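Local coordinates for protein N-acetylneuraminate lyase (Peptoclostridium difficile, PDB 4WOZ) that belongs to the dihydrodipicolinate synthetase family of TIM-barrel enzymes and forms an assembly of four chains, at residues 33-38 with 273-278; 135-140 with 166-171; 170-175 with 193-198. All coordinates share one frame; numbering follows the deposited sequence.

Contact 1 of 3, residues 33-38 with 273-278; sequences NEKGLR and GVEAGY
Glu275 lays its CB over the bare CA of Gly36, 4.1 Å away, where a loop of the TIM-barrel protein meets the first turn of helix 34-48. Because Gly36 carries no side chain, the backbones come close: its CA lies 4.6 Å from the CA of Glu275 and makes a CA-H...O contact of 3.4 Å with Glu275 O. That carbonyl also accepts a hydrogen bond from Ser25 OG, and Glu275 N is bonded to Gln39 OE1, so both backbone polar groups of Glu275, centre of an inverse gamma turn, are engaged. Gly273, two residues past helix 261-271, is the C-prime residue of the Schellman motif that ends it. Beyond CG the Glu275 chain is extended, its carboxylate coming between Asn33 and Lys35. Asn33 crosses it at about a right angle, amide and carboxylate planes 74° apart, and a water bridges Asn33 OD1 and Glu275 OE1 by weak bonds. Lys35 reaches in with its chain bent at chi3 (72°); its NZ salt bridge to Glu275 OE2 is less sure, because OE2 lies too close to Lys35 CE. Asn33 is the N-cap: its OD1 takes the N-H of Gly36 at 2.9 Å, the donor above the carbonyl plane.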
# COMPACT_ATOMS: atom_id res chain seq x y z
N ASN A 33 2.86 29.05 23.90
CA ASN A 33 2.95 30.51 23.95
C ASN A 33 1.50 31.01 23.92
O ASN A 33 0.90 31.13 22.85
CB ASN A 33 3.71 31.01 22.72
CG ASN A 33 3.78 32.53 22.65
OD1 ASN A 33 3.04 33.22 23.34
ND2 ASN A 33 4.67 33.05 21.81
N GLU A 34 0.95 31.31 25.09
CA GLU A 34 -0.44 31.75 25.16
C GLU A 34 -0.74 32.98 24.32
O GLU A 34 -1.77 33.02 23.64
CB GLU A 34 -0.87 32.02 26.61
CG GLU A 34 -2.39 32.09 26.72
CD GLU A 34 -2.88 32.42 28.11
OE1 GLU A 34 -2.33 31.89 29.09
OE2 GLU A 34 -3.84 33.21 28.21
N LYS A 35 0.13 33.99 24.36
CA LYS A 35 -0.13 35.17 23.56
C LYS A 35 -0.19 34.78 22.09
O LYS A 35 -1.11 35.17 21.37
CB LYS A 35 0.95 36.24 23.76
CG LYS A 35 0.62 37.54 23.03
CD LYS A 35 1.59 38.66 23.32
CE LYS A 35 2.93 38.43 22.66
NZ LYS A 35 3.81 39.62 22.82
N GLY A 36 0.81 34.01 21.65
CA GLY A 36 0.86 33.57 20.27
C GLY A 36 -0.40 32.81 19.89
O GLY A 36 -0.97 33.04 18.82
N LEU A 37 -0.83 31.91 20.76
CA LEU A 37 -2.03 31.12 20.51
C LEU A 37 -3.23 32.05 20.35
O LEU A 37 -4.05 31.86 19.45
CB LEU A 37 -2.28 30.14 21.66
CG LEU A 37 -3.60 29.36 21.64
CD1 LEU A 37 -3.81 28.67 20.30
CD2 LEU A 37 -3.58 28.35 22.77
N ARG A 38 -3.32 33.06 21.21
CA ARG A 38 -4.43 34.01 21.14
C ARG A 38 -4.35 34.85 19.86
O ARG A 38 -5.37 35.24 19.31
CB ARG A 38 -4.44 34.91 22.38
CG ARG A 38 -5.03 34.22 23.61
CD ARG A 38 -4.74 34.98 24.90
NE ARG A 38 -5.30 34.31 26.07
CZ ARG A 38 -6.60 34.26 26.36
NH1 ARG A 38 -7.49 34.86 25.58
NH2 ARG A 38 -7.01 33.61 27.44
N GLY A 273 2.09 38.75 11.07
CA GLY A 273 2.01 39.42 12.36
C GLY A 273 1.55 38.56 13.53
O GLY A 273 1.07 39.08 14.54
N VAL A 274 1.71 37.25 13.39
CA VAL A 274 1.30 36.32 14.43
C VAL A 274 2.48 35.50 14.94
O VAL A 274 3.22 34.91 14.16
CB VAL A 274 0.21 35.35 13.89
CG1 VAL A 274 -0.19 34.34 14.97
CG2 VAL A 274 -1.01 36.15 13.43
N GLU A 275 2.66 35.48 16.26
CA GLU A 275 3.75 34.72 16.86
C GLU A 275 3.43 33.23 16.90
O GLU A 275 3.25 32.65 17.96
CB GLU A 275 4.03 35.22 18.29
CG GLU A 275 4.63 36.61 18.37
CD GLU A 275 4.99 37.00 19.79
OE1 GLU A 275 5.77 36.27 20.43
OE2 GLU A 275 4.48 38.04 20.27
N ALA A 276 3.36 32.62 15.72
CA ALA A 276 3.06 31.20 15.61
C ALA A 276 4.16 30.38 16.26
O ALA A 276 3.93 29.27 16.73
CB ALA A 276 2.90 30.81 14.14
N GLY A 277 5.37 30.93 16.26
CA GLY A 277 6.50 30.25 16.87
C GLY A 277 7.03 29.00 16.21
O GLY A 277 7.10 28.89 14.98
N TYR A 278 7.42 28.04 17.05
CA TYR A 278 8.00 26.78 16.62
C TYR A 278 7.04 25.60 16.65
O TYR A 278 5.99 25.64 17.29
CB TYR A 278 9.18 26.42 17.52
CG TYR A 278 10.33 27.39 17.51
CD1 TYR A 278 11.33 27.30 16.55
CD2 TYR A 278 10.42 28.39 18.48
CE1 TYR A 278 12.41 28.18 16.56
CE2 TYR A 278 11.50 29.28 18.50
CZ TYR A 278 12.49 29.17 17.53
OH TYR A 278 13.55 30.03 17.54
O HOH W 1 5.27 35.76 23.79

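Contact 2 of 3, residues 135-140 with 166-171; sequences TIINSV and FENEKI
Lys170 presses its CB against CG1 of Ile137 at 3.5 Å, closer than carbon atoms usually sit, and then carries its amine round to the end of helix 126-138. This is where the loop following helix 159-165 leads into strand 171-176 of the barrel, beside the C-terminal end of that outer helix. The tight part is built on Ile137. Its CG1, anti to the backbone N (chi1 -167°), lies against the aliphatic start of Lys170, while CG2 turns to the Asn168 amide, 3.5 Å from ND2, and reaches CG1 of Ile171 at 4.3 Å. Behind it, Leu144 of strand 144-147 and Ile114 of strand 113-117 complete the packing. The looser, polar side is the pair of asparagines. Asn138, an exposed residue, and Asn168 run past each other in opposite directions with their amide planes only 15° apart, and Asn168 ND2 donates to Asn138 OD1 over 3.1 Å, nearly within its own amide plane. The other end of the same amide folds back: Asn168 OD1 accepts from Lys170 N at 2.8 Å, an Asx turn that overlaps the type I turn from Asn168 to Ile171. The Lys170 amine, by contrast, is firmly held: the bend at chi3 (-69°) delivers NZ to two main-chain carbonyls, Ile137 O at 2.8 Å and Val140 O at 2.7 Å, the latter met almost head-on. A positive amine among carbonyl oxygens at and just past the C-terminal end of helix 126-138 would probably be stabilised by the partial negative charge gathered there, consistent with Lys170 remaining protonated.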
# COMPACT_ATOMS: atom_id res chain seq x y z
N THR A 135 -19.36 5.56 22.84
CA THR A 135 -18.94 5.83 24.20
C THR A 135 -18.67 7.33 24.36
O THR A 135 -19.13 7.95 25.32
CB THR A 135 -17.65 5.05 24.56
OG1 THR A 135 -17.95 3.65 24.65
CG2 THR A 135 -17.08 5.52 25.88
N ILE A 136 -17.95 7.90 23.41
CA ILE A 136 -17.62 9.31 23.46
C ILE A 136 -18.84 10.23 23.46
O ILE A 136 -19.02 11.01 24.39
CB ILE A 136 -16.71 9.71 22.27
CG1 ILE A 136 -15.35 9.03 22.42
CG2 ILE A 136 -16.56 11.23 22.21
CD1 ILE A 136 -14.41 9.29 21.26
N ILE A 137 -19.67 10.13 22.43
CA ILE A 137 -20.84 11.01 22.31
C ILE A 137 -21.97 10.73 23.29
O ILE A 137 -22.75 11.63 23.62
CB ILE A 137 -21.42 10.98 20.87
CG1 ILE A 137 -22.42 12.13 20.69
CG2 ILE A 137 -22.11 9.65 20.60
CD1 ILE A 137 -21.81 13.52 20.89
N ASN A 138 -22.09 9.49 23.77
CA ASN A 138 -23.15 9.17 24.72
C ASN A 138 -22.79 9.67 26.11
O ASN A 138 -23.66 9.79 26.98
CB ASN A 138 -23.41 7.66 24.76
CG ASN A 138 -23.88 7.11 23.43
OD1 ASN A 138 -24.61 7.78 22.69
ND2 ASN A 138 -23.47 5.88 23.12
N SER A 139 -21.51 9.96 26.32
CA SER A 139 -21.02 10.46 27.61
C SER A 139 -21.36 11.92 27.85
O SER A 139 -21.28 12.39 28.99
CB SER A 139 -19.51 10.30 27.71
OG SER A 139 -19.13 8.93 27.79
N VAL A 140 -21.75 12.65 26.81
CA VAL A 140 -22.06 14.06 26.97
C VAL A 140 -23.29 14.54 26.21
O VAL A 140 -23.85 13.83 25.36
CB VAL A 140 -20.87 14.94 26.53
CG1 VAL A 140 -19.64 14.60 27.35
CG2 VAL A 140 -20.59 14.75 25.05
N PHE A 166 -23.89 6.54 11.81
CA PHE A 166 -24.92 7.57 11.70
C PHE A 166 -26.26 7.16 12.32
O PHE A 166 -27.22 7.92 12.26
CB PHE A 166 -25.14 7.98 10.24
CG PHE A 166 -24.05 8.85 9.69
CD1 PHE A 166 -23.60 9.96 10.40
CD2 PHE A 166 -23.48 8.58 8.45
CE1 PHE A 166 -22.61 10.78 9.89
CE2 PHE A 166 -22.48 9.40 7.93
CZ PHE A 166 -22.05 10.50 8.65
N GLU A 167 -26.32 5.96 12.89
CA GLU A 167 -27.55 5.50 13.53
C GLU A 167 -27.78 6.39 14.75
O GLU A 167 -28.91 6.72 15.09
CB GLU A 167 -27.42 4.04 13.97
CG GLU A 167 -27.16 3.06 12.84
CD GLU A 167 -28.27 3.03 11.81
OE1 GLU A 167 -28.46 4.04 11.10
OE2 GLU A 167 -28.96 1.99 11.71
N ASN A 168 -26.67 6.77 15.39
CA ASN A 168 -26.71 7.63 16.57
C ASN A 168 -27.08 9.04 16.13
O ASN A 168 -26.29 9.71 15.46
CB ASN A 168 -25.34 7.63 17.25
CG ASN A 168 -25.35 8.32 18.59
OD1 ASN A 168 -25.83 9.44 18.72
ND2 ASN A 168 -24.80 7.65 19.60
N GLU A 169 -28.27 9.49 16.50
CA GLU A 169 -28.74 10.82 16.12
C GLU A 169 -27.83 11.95 16.59
O GLU A 169 -27.92 13.07 16.08
CB GLU A 169 -30.16 11.04 16.65
CG GLU A 169 -30.26 11.07 18.17
CD GLU A 169 -31.69 11.23 18.66
OE1 GLU A 169 -32.36 12.20 18.24
OE2 GLU A 169 -32.14 10.39 19.47
N LYS A 170 -26.96 11.67 17.55
CA LYS A 170 -26.05 12.69 18.05
C LYS A 170 -24.79 12.79 17.18
O LYS A 170 -23.99 13.72 17.33
CB LYS A 170 -25.70 12.43 19.52
CG LYS A 170 -26.93 12.52 20.44
CD LYS A 170 -26.57 12.86 21.88
CE LYS A 170 -25.85 11.73 22.59
NZ LYS A 170 -25.44 12.14 23.97
N ILE A 171 -24.62 11.82 16.29
CA ILE A 171 -23.49 11.84 15.36
C ILE A 171 -24.08 12.53 14.12
O ILE A 171 -24.75 11.91 13.28
CB ILE A 171 -23.00 10.41 15.05
CG1 ILE A 171 -22.49 9.77 16.35
CG2 ILE A 171 -21.89 10.44 14.00
CD1 ILE A 171 -21.97 8.36 16.19

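Contact 3 of 3, residues 170-175 with 193-198; sequences KIIGVK and NKLIFA
Lys194 swings back along the neighbouring strand, its chain bent at chi2 (-68°), to place NZ 2.8 Å from Ile171 O, while its CB rests near Ile172 O. The same amine makes a weak hydrogen bond to Phe166 O, which ties the entry of strand 195-198 to the loop ahead of strand 171-176. From Leu195 onward the two strands pair in parallel, as neighbours in a TIM barrel do, their axes 4.7 Å apart with 19° between their directions. Leu195 bonds to strand 171-175 through both its N-H and its C=O: the N-H meets Ile172 O at 2.8 Å in an almost straight bond (173°), and the O accepts from Val174 N at 3.0 Å. Its CD1 lies beside CD1 of Ile172, 4.1 Å off, the two side chains pointing the same way. Opposite Leu195 stands Gly173, whose lack of a side chain lets the strands approach closely. Ile196 turns to the other face, where its CG1 meets CG1 of Val174 at 4.3 Å, and its N-H is hydrogen-bonded to Asp213 OD2. Phe197 returns to the face of Leu195 and Lys175: its N donates to Val174 O over 2.8 Å, and the same oxygen lies at the edge of the ring, near its plane. Phe197 O then takes a CA-H...O contact from Lys175. The two strands and helix 181-190 form one beta-alpha-beta unit. Val174 and Ile196 face Met187 of that helix, with Leu184 and Arg188 also against Ile196, whereas Lys175 and Phe197, on the face turned into the barrel, both touch Ile216 of flanking strand 214-217 and reach residues of flanking strand 144-147.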
# COMPACT_ATOMS: atom_id res chain seq x y z
N LYS A 170 -26.96 11.67 17.55
CA LYS A 170 -26.05 12.69 18.05
C LYS A 170 -24.79 12.79 17.18
O LYS A 170 -23.99 13.72 17.33
CB LYS A 170 -25.70 12.43 19.52
CG LYS A 170 -26.93 12.52 20.44
CD LYS A 170 -26.57 12.86 21.88
CE LYS A 170 -25.85 11.73 22.59
NZ LYS A 170 -25.44 12.14 23.97
N ILE A 171 -24.62 11.82 16.29
CA ILE A 171 -23.49 11.84 15.36
C ILE A 171 -24.08 12.53 14.12
O ILE A 171 -24.75 11.91 13.28
CB ILE A 171 -23.00 10.41 15.05
CG1 ILE A 171 -22.49 9.77 16.35
CG2 ILE A 171 -21.89 10.44 14.00
CD1 ILE A 171 -21.97 8.36 16.19
N ILE A 172 -23.85 13.83 14.03
CA ILE A 172 -24.41 14.65 12.97
C ILE A 172 -23.61 14.84 11.68
O ILE A 172 -24.12 15.41 10.73
CB ILE A 172 -24.74 16.06 13.51
CG1 ILE A 172 -23.45 16.76 13.95
CG2 ILE A 172 -25.69 15.94 14.70
CD1 ILE A 172 -23.64 18.21 14.37
N GLY A 173 -22.37 14.37 11.65
CA GLY A 173 -21.59 14.55 10.44
C GLY A 173 -20.25 13.84 10.38
O GLY A 173 -19.94 12.99 11.23
N VAL A 174 -19.45 14.20 9.38
CA VAL A 174 -18.14 13.60 9.18
C VAL A 174 -17.17 14.55 8.49
O VAL A 174 -17.57 15.33 7.62
CB VAL A 174 -18.26 12.32 8.31
CG1 VAL A 174 -18.89 12.67 6.97
CG2 VAL A 174 -16.89 11.70 8.09
N LYS A 175 -15.91 14.49 8.89
CA LYS A 175 -14.86 15.30 8.27
C LYS A 175 -14.17 14.30 7.35
O LYS A 175 -13.41 13.45 7.81
CB LYS A 175 -13.87 15.82 9.30
CG LYS A 175 -12.69 16.55 8.66
CD LYS A 175 -11.62 16.89 9.68
CE LYS A 175 -10.35 17.39 9.00
NZ LYS A 175 -9.26 17.64 9.98
N ASN A 193 -29.05 14.20 5.25
CA ASN A 193 -29.40 14.86 6.50
C ASN A 193 -28.22 15.01 7.45
O ASN A 193 -28.39 15.46 8.59
CB ASN A 193 -30.52 14.08 7.19
CG ASN A 193 -30.15 12.63 7.46
OD1 ASN A 193 -29.59 11.94 6.60
ND2 ASN A 193 -30.47 12.15 8.66
N LYS A 194 -27.03 14.64 7.00
CA LYS A 194 -25.83 14.74 7.82
C LYS A 194 -24.87 15.77 7.23
O LYS A 194 -24.91 16.05 6.04
CB LYS A 194 -25.13 13.38 7.89
CG LYS A 194 -26.00 12.25 8.45
CD LYS A 194 -26.30 12.45 9.94
CE LYS A 194 -27.04 11.25 10.52
NZ LYS A 194 -27.18 11.33 12.00
N LEU A 195 -24.00 16.32 8.06
CA LEU A 195 -23.04 17.31 7.58
C LEU A 195 -21.81 16.61 7.03
O LEU A 195 -21.33 15.64 7.61
CB LEU A 195 -22.60 18.23 8.73
CG LEU A 195 -23.66 19.11 9.38
CD1 LEU A 195 -23.06 19.79 10.60
CD2 LEU A 195 -24.18 20.13 8.37
N ILE A 196 -21.30 17.09 5.90
CA ILE A 196 -20.10 16.51 5.32
C ILE A 196 -19.07 17.61 5.11
O ILE A 196 -19.30 18.55 4.36
CB ILE A 196 -20.38 15.81 3.97
CG1 ILE A 196 -21.40 14.68 4.16
CG2 ILE A 196 -19.07 15.22 3.42
CD1 ILE A 196 -21.84 14.03 2.87
N PHE A 197 -17.94 17.49 5.80
CA PHE A 197 -16.88 18.49 5.70
C PHE A 197 -15.70 17.98 4.91
O PHE A 197 -15.25 16.85 5.10
CB PHE A 197 -16.40 18.88 7.10
CG PHE A 197 -17.42 19.63 7.90
CD1 PHE A 197 -17.61 20.99 7.70
CD2 PHE A 197 -18.18 18.97 8.86
CE1 PHE A 197 -18.56 21.69 8.45
CE2 PHE A 197 -19.12 19.66 9.62
CZ PHE A 197 -19.31 21.02 9.41
N ALA A 198 -15.20 18.82 4.01
CA ALA A 198 -14.04 18.49 3.20
C ALA A 198 -12.81 18.76 4.06
O ALA A 198 -12.76 19.78 4.76
CB ALA A 198 -14.02 19.36 1.94

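All three contacts lie within one TIM-barrel family fold; contact 2 leads into a barrel strand and contact 3 pairs two of them. Contact 1 joins segments 235 residues apart, the widest separation of the three, and so brackets the sequence of the other two. It packs the first turn of helix 34-48 against a loop between the C-terminal helices 261-271 and 288-301. Contacts 2 and 3 lie on the opposite side of the chain's centre, about 34 and 31 Å from contact 1 between centres. Their own centres are about 12 Å apart, and they share Lys170 and Ile171: contact 2 holds the loop before strand 171-176 to helix 126-138, and contact 3 pairs the two strands of one beta-alpha-beta unit.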